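Local coordinates for ubiquitin-conjugating enzyme-like protein (Leishmania mexicana, PDB 6ZM3), which probably acts as a ubiquitin E2 variant, pairing with a catalytic ubiquitin-conjugating enzyme to help assemble ubiquitin chains, at residues P8-L13 with D39-Y44; L14-T19 with R110-L115; V50-T55 with E123-Q128. All blocks are in the same frame, centred on the assembly; numbering follows the deposited sequence.

Contact 1 of 3, residues P8-L13 with D39-Y44; sequences PRNFRL and DIFFHY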
loop_
_atom_site.group_PDB
_atom_site.type_symbol
_atom_site.label_atom_id
_atom_site.label_comp_id
_atom_site.label_asym_id
_atom_site.label_seq_id
_atom_site.Cartn_x
_atom_site.Cartn_y
_atom_site.Cartn_z
ATOM N N PRO B 8 22.742 -13.272 -21.607
ATOM C CA PRO B 8 23.327 -12.739 -20.372
ATOM C C PRO B 8 22.240 -12.142 -19.483
ATOM O O PRO B 8 21.204 -11.639 -19.949
ATOM C CB PRO B 8 24.273 -11.639 -20.881
ATOM C CG PRO B 8 24.659 -12.156 -22.270
ATOM C CD PRO B 8 23.361 -12.706 -22.821
ATOM N N ARG B 9 22.474 -12.240 -18.167
ATOM C CA ARG B 9 21.478 -11.801 -17.199
ATOM C C ARG B 9 20.963 -10.388 -17.509
ATOM O O ARG B 9 19.754 -10.161 -17.491
ATOM C CB ARG B 9 22.091 -11.825 -15.797
ATOM C CG ARG B 9 21.229 -11.200 -14.708
ATOM C CD ARG B 9 22.023 -10.981 -13.418
ATOM N NE ARG B 9 21.206 -10.348 -12.375
ATOM C CZ ARG B 9 21.009 -9.029 -12.269
ATOM N NH1 ARG B 9 21.587 -8.204 -13.130
ATOM N NH2 ARG B 9 20.211 -8.546 -11.326
ATOM N N ASN B 10 21.891 -9.450 -17.755
ATOM C CA ASN B 10 21.558 -8.043 -17.884
ATOM C C ASN B 10 20.624 -7.871 -19.086
ATOM O O ASN B 10 19.709 -7.075 -19.030
ATOM C CB ASN B 10 22.799 -7.151 -17.975
ATOM C CG ASN B 10 23.655 -7.137 -16.728
ATOM O OD1 ASN B 10 23.221 -7.586 -15.673
ATOM N ND2 ASN B 10 24.866 -6.613 -16.837
ATOM N N PHE B 11 20.873 -8.599 -20.180
ATOM C CA PHE B 11 20.027 -8.459 -21.362
ATOM C C PHE B 11 18.690 -9.172 -21.216
ATOM O O PHE B 11 17.699 -8.713 -21.755
ATOM C CB PHE B 11 20.754 -8.918 -22.630
ATOM C CG PHE B 11 21.791 -7.920 -23.090
ATOM C CD1 PHE B 11 21.407 -6.713 -23.667
ATOM C CD2 PHE B 11 23.139 -8.147 -22.863
ATOM C CE1 PHE B 11 22.358 -5.782 -24.071
ATOM C CE2 PHE B 11 24.094 -7.227 -23.294
ATOM C CZ PHE B 11 23.707 -6.043 -23.892
ATOM N N ARG B 12 18.647 -10.282 -20.475
ATOM C CA ARG B 12 17.368 -10.868 -20.086
ATOM C C ARG B 12 16.513 -9.862 -19.306
ATOM O O ARG B 12 15.331 -9.709 -19.584
ATOM C CB ARG B 12 17.595 -12.189 -19.336
ATOM C CG ARG B 12 16.334 -12.753 -18.694
ATOM C CD ARG B 12 15.172 -12.963 -19.652
ATOM N NE ARG B 12 14.205 -13.581 -18.768
ATOM C CZ ARG B 12 14.066 -14.892 -18.598
ATOM N NH1 ARG B 12 14.780 -15.728 -19.336
ATOM N NH2 ARG B 12 13.177 -15.340 -17.723
ATOM N N LEU B 13 17.127 -9.172 -18.341
ATOM C CA LEU B 13 16.355 -8.254 -17.509
ATOM C C LEU B 13 15.948 -7.006 -18.298
ATOM O O LEU B 13 14.836 -6.518 -18.124
ATOM C CB LEU B 13 17.165 -7.956 -16.255
ATOM C CG LEU B 13 17.146 -9.091 -15.226
ATOM C CD1 LEU B 13 18.208 -8.848 -14.174
ATOM C CD2 LEU B 13 15.784 -9.202 -14.574
ATOM N N ASP B 39 18.754 1.637 -10.289
ATOM C CA ASP B 39 19.623 0.464 -10.397
ATOM C C ASP B 39 19.645 -0.021 -11.849
ATOM O O ASP B 39 18.647 -0.476 -12.399
ATOM C CB ASP B 39 19.269 -0.663 -9.415
ATOM C CG ASP B 39 20.181 -1.889 -9.468
ATOM O OD1 ASP B 39 21.347 -1.778 -9.921
ATOM O OD2 ASP B 39 19.727 -2.960 -9.021
ATOM N N ILE B 40 20.802 0.116 -12.478
ATOM C CA ILE B 40 20.909 -0.214 -13.893
ATOM C C ILE B 40 21.144 -1.716 -14.042
ATOM O O ILE B 40 21.297 -2.208 -15.146
ATOM C CB ILE B 40 21.989 0.646 -14.587
ATOM C CG1 ILE B 40 23.380 0.429 -13.999
ATOM C CG2 ILE B 40 21.584 2.122 -14.560
ATOM C CD1 ILE B 40 24.406 0.082 -15.030
ATOM N N PHE B 41 21.207 -2.435 -12.918
ATOM C CA PHE B 41 21.468 -3.867 -12.974
ATOM C C PHE B 41 20.230 -4.635 -12.536
ATOM O O PHE B 41 20.245 -5.857 -12.525
ATOM C CB PHE B 41 22.738 -4.255 -12.216
ATOM C CG PHE B 41 24.026 -3.796 -12.840
ATOM C CD1 PHE B 41 24.473 -4.331 -14.044
ATOM C CD2 PHE B 41 24.780 -2.802 -12.246
ATOM C CE1 PHE B 41 25.639 -3.872 -14.638
ATOM C CE2 PHE B 41 25.953 -2.358 -12.831
ATOM C CZ PHE B 41 26.385 -2.888 -14.028
ATOM N N PHE B 42 19.147 -3.901 -12.236
ATOM C CA PHE B 42 17.795 -4.415 -12.089
ATOM C C PHE B 42 17.730 -5.574 -11.092
ATOM O O PHE B 42 17.100 -6.578 -11.378
ATOM C CB PHE B 42 17.242 -4.850 -13.457
ATOM C CG PHE B 42 17.585 -3.910 -14.586
ATOM C CD1 PHE B 42 17.128 -2.595 -14.590
ATOM C CD2 PHE B 42 18.344 -4.339 -15.663
ATOM C CE1 PHE B 42 17.420 -1.741 -15.641
ATOM C CE2 PHE B 42 18.627 -3.490 -16.726
ATOM C CZ PHE B 42 18.163 -2.190 -16.713
ATOM N N HIS B 43 18.311 -5.402 -9.896
ATOM C CA HIS B 43 18.327 -6.476 -8.919
ATOM C C HIS B 43 16.932 -6.692 -8.335
ATOM O O HIS B 43 16.452 -7.818 -8.261
ATOM C CB HIS B 43 19.371 -6.178 -7.833
ATOM C CG HIS B 43 20.777 -6.300 -8.300
ATOM N ND1 HIS B 43 21.419 -7.519 -8.406
ATOM C CD2 HIS B 43 21.676 -5.362 -8.652
ATOM C CE1 HIS B 43 22.658 -7.323 -8.797
ATOM N NE2 HIS B 43 22.824 -6.003 -8.951
ATOM N N TYR B 44 16.238 -5.608 -7.965
ATOM C CA TYR B 44 14.975 -5.759 -7.268
ATOM C C TYR B 44 13.794 -5.250 -8.081
ATOM O O TYR B 44 13.882 -4.162 -8.654
ATOM C CB TYR B 44 15.042 -5.039 -5.920
ATOM C CG TYR B 44 15.803 -5.846 -4.892
ATOM C CD1 TYR B 44 15.185 -6.878 -4.198
ATOM C CD2 TYR B 44 17.137 -5.594 -4.630
ATOM C CE1 TYR B 44 15.877 -7.630 -3.259
ATOM C CE2 TYR B 44 17.838 -6.324 -3.676
ATOM C CZ TYR B 44 17.208 -7.346 -2.993
ATOM O OH TYR B 44 17.891 -8.104 -2.079
#

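Contact 2 of 3, residues L14-T19 with R110-L115; sequences LEELET and RTTMEL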
loop_
_atom_site.group_PDB
_atom_site.type_symbol
_atom_site.label_atom_id
_atom_site.label_comp_id
_atom_site.label_asym_id
_atom_site.label_seq_id
_atom_site.Cartn_x
_atom_site.Cartn_y
_atom_site.Cartn_z
ATOM N N LEU B 14 16.812 -6.551 -19.226
ATOM C CA LEU B 14 16.379 -5.504 -20.159
ATOM C C LEU B 14 15.177 -5.955 -20.985
ATOM O O LEU B 14 14.316 -5.145 -21.311
ATOM C CB LEU B 14 17.537 -5.121 -21.084
ATOM C CG LEU B 14 18.578 -4.197 -20.460
ATOM C CD1 LEU B 14 19.924 -4.297 -21.170
ATOM C CD2 LEU B 14 18.098 -2.745 -20.447
ATOM N N GLU B 15 15.165 -7.223 -21.423
ATOM C CA GLU B 15 14.021 -7.742 -22.168
ATOM C C GLU B 15 12.752 -7.642 -21.324
ATOM O O GLU B 15 11.691 -7.215 -21.774
ATOM C CB GLU B 15 14.258 -9.199 -22.607
ATOM C CG GLU B 15 13.101 -9.770 -23.433
ATOM C CD GLU B 15 13.450 -11.074 -24.129
ATOM O OE1 GLU B 15 13.837 -12.023 -23.433
ATOM O OE2 GLU B 15 13.380 -11.125 -25.370
ATOM N N GLU B 16 12.813 -8.127 -20.089
ATOM C CA GLU B 16 11.644 -8.056 -19.215
ATOM C C GLU B 16 11.278 -6.602 -18.893
ATOM O O GLU B 16 10.110 -6.296 -18.788
ATOM C CB GLU B 16 11.921 -8.879 -17.950
ATOM C CG GLU B 16 12.018 -10.356 -18.244
ATOM C CD GLU B 16 11.963 -11.243 -17.003
ATOM O OE1 GLU B 16 10.964 -11.192 -16.244
ATOM O OE2 GLU B 16 12.940 -11.935 -16.795
ATOM N N LEU B 17 12.270 -5.727 -18.700
ATOM C CA LEU B 17 11.934 -4.319 -18.491
ATOM C C LEU B 17 11.066 -3.818 -19.660
ATOM O O LEU B 17 10.031 -3.170 -19.454
ATOM C CB LEU B 17 13.248 -3.542 -18.368
ATOM C CG LEU B 17 13.132 -2.028 -18.183
ATOM C CD1 LEU B 17 12.591 -1.683 -16.790
ATOM C CD2 LEU B 17 14.500 -1.353 -18.403
ATOM N N GLU B 18 11.482 -4.154 -20.891
ATOM C CA GLU B 18 10.805 -3.628 -22.074
ATOM C C GLU B 18 9.418 -4.247 -22.227
ATOM O O GLU B 18 8.494 -3.574 -22.676
ATOM C CB GLU B 18 11.613 -3.898 -23.342
ATOM C CG GLU B 18 12.690 -2.859 -23.576
ATOM C CD GLU B 18 13.774 -3.213 -24.579
ATOM O OE1 GLU B 18 13.429 -3.751 -25.665
ATOM O OE2 GLU B 18 14.966 -2.945 -24.265
ATOM N N THR B 19 9.265 -5.531 -21.891
ATOM C CA THR B 19 7.933 -6.133 -21.930
ATOM C C THR B 19 6.949 -5.366 -21.055
ATOM O O THR B 19 5.817 -5.119 -21.458
ATOM C CB THR B 19 8.017 -7.612 -21.548
ATOM O OG1 THR B 19 8.821 -8.239 -22.546
ATOM C CG2 THR B 19 6.671 -8.302 -21.509
ATOM N N ARG B 110 13.090 -20.000 -19.304
ATOM C CA ARG B 110 12.244 -19.164 -20.146
ATOM C C ARG B 110 11.174 -18.425 -19.333
ATOM O O ARG B 110 10.502 -17.520 -19.842
ATOM C CB ARG B 110 11.668 -19.989 -21.304
ATOM C CG ARG B 110 12.669 -20.256 -22.422
ATOM C CD ARG B 110 12.086 -21.252 -23.416
ATOM N NE ARG B 110 11.922 -22.596 -22.852
ATOM C CZ ARG B 110 11.287 -23.616 -23.430
ATOM N NH1 ARG B 110 10.732 -23.493 -24.625
ATOM N NH2 ARG B 110 11.202 -24.773 -22.803
ATOM N N THR B 111 10.985 -18.865 -18.080
ATOM C CA THR B 111 9.887 -18.392 -17.262
ATOM C C THR B 111 10.256 -16.976 -16.789
ATOM O O THR B 111 11.341 -16.755 -16.252
ATOM C CB THR B 111 9.488 -19.485 -16.240
ATOM O OG1 THR B 111 10.482 -20.510 -16.200
ATOM C CG2 THR B 111 8.285 -20.293 -16.661
ATOM N N THR B 112 9.358 -16.023 -17.042
ATOM C CA THR B 112 9.617 -14.625 -16.693
ATOM C C THR B 112 9.019 -14.297 -15.328
ATOM O O THR B 112 8.143 -15.029 -14.849
ATOM C CB THR B 112 9.007 -13.694 -17.737
ATOM O OG1 THR B 112 7.603 -13.903 -17.695
ATOM C CG2 THR B 112 9.493 -14.014 -19.137
ATOM N N MET B 113 9.450 -13.172 -14.731
ATOM C CA MET B 113 8.864 -12.743 -13.461
ATOM C C MET B 113 7.353 -12.568 -13.576
ATOM O O MET B 113 6.620 -12.941 -12.661
ATOM C CB MET B 113 9.506 -11.459 -12.934
ATOM C CG MET B 113 10.926 -11.652 -12.505
ATOM S SD MET B 113 11.642 -10.098 -11.957
ATOM C CE MET B 113 12.370 -9.513 -13.486
ATOM N N GLU B 114 6.863 -12.027 -14.704
ATOM C CA GLU B 114 5.432 -11.898 -14.880
ATOM C C GLU B 114 4.707 -13.258 -14.874
ATOM O O GLU B 114 3.612 -13.396 -14.302
ATOM C CB GLU B 114 5.136 -11.061 -16.129
ATOM C CG GLU B 114 3.652 -10.889 -16.347
ATOM C CD GLU B 114 3.199 -10.133 -17.584
ATOM O OE1 GLU B 114 4.065 -9.633 -18.337
ATOM O OE2 GLU B 114 1.964 -10.042 -17.776
ATOM N N LEU B 115 5.284 -14.254 -15.560
ATOM C CA LEU B 115 4.691 -15.589 -15.552
ATOM C C LEU B 115 4.729 -16.194 -14.137
ATOM O O LEU B 115 3.762 -16.834 -13.728
ATOM C CB LEU B 115 5.371 -16.467 -16.619
ATOM C CG LEU B 115 4.770 -17.860 -16.872
ATOM C CD1 LEU B 115 3.269 -17.822 -17.157
ATOM C CD2 LEU B 115 5.503 -18.541 -18.013
HETATM O O HOH W 1 8.561 -10.197 -16.620
#

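Contact 3 of 3, residues V50-T55 with E123-Q128; sequences VGPPST and EMAQPQ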
loop_
_atom_site.group_PDB
_atom_site.type_symbol
_atom_site.label_atom_id
_atom_site.label_comp_id
_atom_site.label_asym_id
_atom_site.label_seq_id
_atom_site.Cartn_x
_atom_site.Cartn_y
_atom_site.Cartn_z
ATOM N N VAL B 50 -3.365 -9.315 -7.880
ATOM C CA VAL B 50 -4.740 -9.119 -7.477
ATOM C C VAL B 50 -5.380 -10.499 -7.282
ATOM O O VAL B 50 -5.478 -11.304 -8.221
ATOM C CB VAL B 50 -5.470 -8.247 -8.524
ATOM C CG1 VAL B 50 -6.921 -7.954 -8.161
ATOM C CG2 VAL B 50 -4.703 -6.949 -8.774
ATOM N N GLY B 51 -5.788 -10.786 -6.039
ATOM C CA GLY B 51 -6.303 -12.108 -5.705
ATOM C C GLY B 51 -7.465 -12.473 -6.625
ATOM O O GLY B 51 -8.305 -11.638 -6.921
ATOM N N PRO B 52 -7.511 -13.708 -7.178
ATOM C CA PRO B 52 -8.565 -14.071 -8.131
ATOM C C PRO B 52 -9.977 -14.125 -7.570
ATOM O O PRO B 52 -10.151 -14.423 -6.393
ATOM C CB PRO B 52 -8.171 -15.477 -8.600
ATOM C CG PRO B 52 -7.242 -15.999 -7.517
ATOM C CD PRO B 52 -6.535 -14.785 -6.943
ATOM N N PRO B 53 -11.012 -13.893 -8.412
ATOM C CA PRO B 53 -12.410 -13.937 -7.982
ATOM C C PRO B 53 -12.816 -15.305 -7.438
ATOM O O PRO B 53 -12.211 -16.319 -7.795
ATOM C CB PRO B 53 -13.214 -13.752 -9.275
ATOM C CG PRO B 53 -12.246 -13.158 -10.259
ATOM C CD PRO B 53 -10.873 -13.656 -9.852
ATOM N N SER B 54 -13.848 -15.308 -6.581
ATOM C CA SER B 54 -14.425 -16.528 -6.027
ATOM C C SER B 54 -13.373 -17.398 -5.327
ATOM O O SER B 54 -13.291 -18.613 -5.514
ATOM C CB SER B 54 -15.199 -17.266 -7.084
ATOM O OG SER B 54 -16.170 -16.389 -7.631
ATOM N N THR B 55 -12.568 -16.736 -4.495
ATOM C CA THR B 55 -11.531 -17.324 -3.673
ATOM C C THR B 55 -11.513 -16.480 -2.397
ATOM O O THR B 55 -12.149 -15.425 -2.374
ATOM C CB THR B 55 -10.168 -17.322 -4.387
ATOM O OG1 THR B 55 -9.652 -15.987 -4.428
ATOM C CG2 THR B 55 -10.173 -17.901 -5.791
ATOM N N GLU B 123 -2.234 -20.438 -8.422
ATOM C CA GLU B 123 -2.115 -21.249 -7.210
ATOM C C GLU B 123 -3.228 -20.913 -6.228
ATOM O O GLU B 123 -3.642 -21.775 -5.460
ATOM C CB GLU B 123 -0.793 -21.038 -6.462
ATOM C CG GLU B 123 0.399 -21.781 -7.022
ATOM C CD GLU B 123 0.466 -23.278 -6.750
ATOM O OE1 GLU B 123 -0.479 -23.826 -6.128
ATOM O OE2 GLU B 123 1.458 -23.902 -7.166
ATOM N N MET B 124 -3.680 -19.648 -6.240
ATOM C CA MET B 124 -4.708 -19.165 -5.341
ATOM C C MET B 124 -6.085 -19.644 -5.797
ATOM O O MET B 124 -7.008 -19.713 -4.993
ATOM C CB MET B 124 -4.691 -17.631 -5.298
ATOM C CG MET B 124 -3.425 -17.078 -4.715
ATOM S SD MET B 124 -3.309 -15.253 -4.887
ATOM C CE MET B 124 -1.642 -15.025 -4.287
ATOM N N ALA B 125 -6.228 -19.929 -7.097
ATOM C CA ALA B 125 -7.525 -20.218 -7.691
ATOM C C ALA B 125 -7.784 -21.729 -7.700
ATOM O O ALA B 125 -8.891 -22.128 -8.009
ATOM C CB ALA B 125 -7.570 -19.700 -9.113
ATOM N N GLN B 126 -6.734 -22.534 -7.492
ATOM C CA GLN B 126 -6.820 -23.993 -7.489
ATOM C C GLN B 126 -7.977 -24.429 -6.592
ATOM O O GLN B 126 -8.267 -23.784 -5.571
ATOM C CB GLN B 126 -5.539 -24.631 -6.934
ATOM C CG GLN B 126 -4.310 -24.470 -7.819
ATOM C CD GLN B 126 -4.454 -25.253 -9.097
ATOM O OE1 GLN B 126 -4.960 -24.747 -10.095
ATOM N NE2 GLN B 126 -4.043 -26.511 -9.061
ATOM N N PRO B 127 -8.658 -25.557 -6.901
ATOM C CA PRO B 127 -9.786 -25.988 -6.072
ATOM C C PRO B 127 -9.337 -26.206 -4.624
ATOM O O PRO B 127 -10.092 -25.942 -3.693
ATOM C CB PRO B 127 -10.313 -27.251 -6.791
ATOM C CG PRO B 127 -9.762 -27.116 -8.208
ATOM C CD PRO B 127 -8.400 -26.468 -8.032
ATOM N N GLN B 128 -8.096 -26.667 -4.434
ATOM C CA GLN B 128 -7.645 -27.044 -3.104
ATOM C C GLN B 128 -7.326 -25.812 -2.249
ATOM O O GLN B 128 -7.442 -25.870 -1.028
ATOM C CB GLN B 128 -6.476 -28.022 -3.175
ATOM C CG GLN B 128 -5.172 -27.432 -3.705
ATOM C CD GLN B 128 -3.984 -28.113 -3.058
ATOM O OE1 GLN B 128 -4.033 -29.294 -2.716
ATOM N NE2 GLN B 128 -2.898 -27.381 -2.866
#

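Contact 1 of 3, residues P8-L13 with D39-Y44
Arg9 leaves the first turn of its helix with CG swung away from the backbone N (chi1 172°) and stays extended as far as NE, which carries the guanidinium across to the loop at Phe41 and His43. There NH1 and NH2 close end-on around a single atom, Phe41 O: NH1 to O is 2.8 Å and NH2 to O is 2.9 Å. The carbonyl oxygen lies almost in the guanidinium plane. Two more carbonyls, Cys68 O and Asp69 O, accept from NH2 and NE, so bonds to three backbone carbonyls fix where the group sits and how it is turned. Leu13 CD1 sits over the centre of one guanidinium face, 3.3 Å from its plane. NH2 also hangs over a face of the His43 ring, 3.3 Å from ND1, at an angle too poor for a hydrogen bond; the two planes are 35° apart. Further out, Asn10 brings ND2 to the edge of the Phe41 ring, 3.6 Å from CE1. On the buried side, Leu13 CB packs on Phe42 CD2 at 3.9 Å. Asp39 braces the loop from within: OD1 accepts from Phe41 N, an Asx turn, while OD2 accepts from His43 N. Asp39 to Phe42 forms a type I beta turn, here ahead of strand 44-50, pinned by the N-terminal helix of the ubiquitin-conjugating (UBC) fold.

Contact 2 of 3, residues L14-T19 with R110-L115
Glu16 reaches from the middle of one helix to the first turn of another at Met113, and the direct polar link is Met113 N to Glu16 OE1, 2.9 Å with an N-H...O angle of 157°. The N-H meets OE1 on its syn side, 28° out of the carboxylate plane. A water extends the grip: it donates to Glu16 OE1 at 2.6 Å and accepts from Glu114 N at 3.1 Å, so one oxygen serves two successive backbone N-H groups, one directly and one through solvent. OE2 is taken up by Arg12 NE in a salt bridge and by Tyr72 OH, which fixes the rotation of the carboxylate. With an arginine and a helix start beside it, the group is probably held as the anion.

Within 110-115, Thr112 is the N-cap of helix 113-125. With chi1 at 63° its hydroxyl sits between the backbone N and the carbonyl carbon, and OG1 accepts from Leu115 N at 3.2 Å. The cap thus serves the third N-H of the helix, while Glu16 attends to the first and, by way of the water, the second.

Most of the van der Waals contacts gather round Glu16 OE1. Thr112 CB lies 3.5 Å from Glu16 OE1, and the Met113 chain, bent at chi3, brings CE back to 3.5 Å from OE1. Apart from these, Thr19 CG2 only grazes Glu114 OE1, at 4.3 Å.

Helix 9-22 therefore lies beside the start of helix 113-125, while Met113 and Leu17 both reach Trp45 of strand 44-50, and strand 30-34 receives Met113 on Val32 and Leu17 on Leu34.

Contact 3 of 3, residues V50-T55 with E123-Q128
Pro52 and Ala125 mark the closest approach of the two backbones, with their CA atoms 6.2 Å apart. From Gly51 to Pro53 the chain keeps the extended, polyproline-like conformation; at Ser54 it switches to the left-handed helical region (phi 55°, psi 47°) and returns to extended at Thr55. The loop therefore doubles back, and a side-chain bond ties the bend: Thr55 OG1 donates to Pro52 O at 2.6 Å. The opposing segment carries the weakly bonded C-terminal part of helix 113-125 and then Gln126, which is extended and polyproline-like.

Between the two segments the contact is apolar. The Pro52 ring crosses the Met124 side chain at about a right angle, presenting its CG-CD edge: CG lies 3.8 Å from Met124 CB, and CD is 3.9 Å from Met124 SD. The same CG reaches Ala125 CB at 4.0 Å, so one ring corner touches two successive side chains. With chi1 at -65° and CG to SD running on extended, the Met124 sulfur is brought beside Pro52 CD and 4.4 Å from Gly51 CA.

Thr55 works from the other end of the bend. While its hydroxyl faces Pro52 O and also takes a weak bond from Phe57 N, its methyl CG2 turns to the helix and comes within 3.7 Å of Met124 O. That carbonyl oxygen is buried here with no polar partner in the model.

At the end of strand 44-50, Val50 packs on a basic side chain of the other protein chain, and Arg121 flanks both prolines. The Gly51-Pro53 run and the reversal at Ser54 form part of the loop between strands 44-50 and 61-67; laid against the C-terminal part of helix 113-125, it belongs to the UBC fold, consistent with probable membership of the E2-variant family.

From the N terminus, contact 1 is the first to close: helix 9-22 is joined to the loop ahead of strand 44-50, spanning the first strand of the sheet. Contact 2 opens within that span on the same helix but ends far later, at the start of helix 113-125, so the two cross. They also touch, Leu13 CD2 lying 3.6 Å from Met113 CE. Contact 3 opens after contact 1 has closed, in the loop following strand 44-50, and finishes beyond 110-115, crossing contact 2 in turn. Contacts 2 and 3 thus hold opposite ends of helix 113-125, their centres about 23 Å apart, and tie it to the N-terminal helix at one end and to the loop after strand 44-50 at the other.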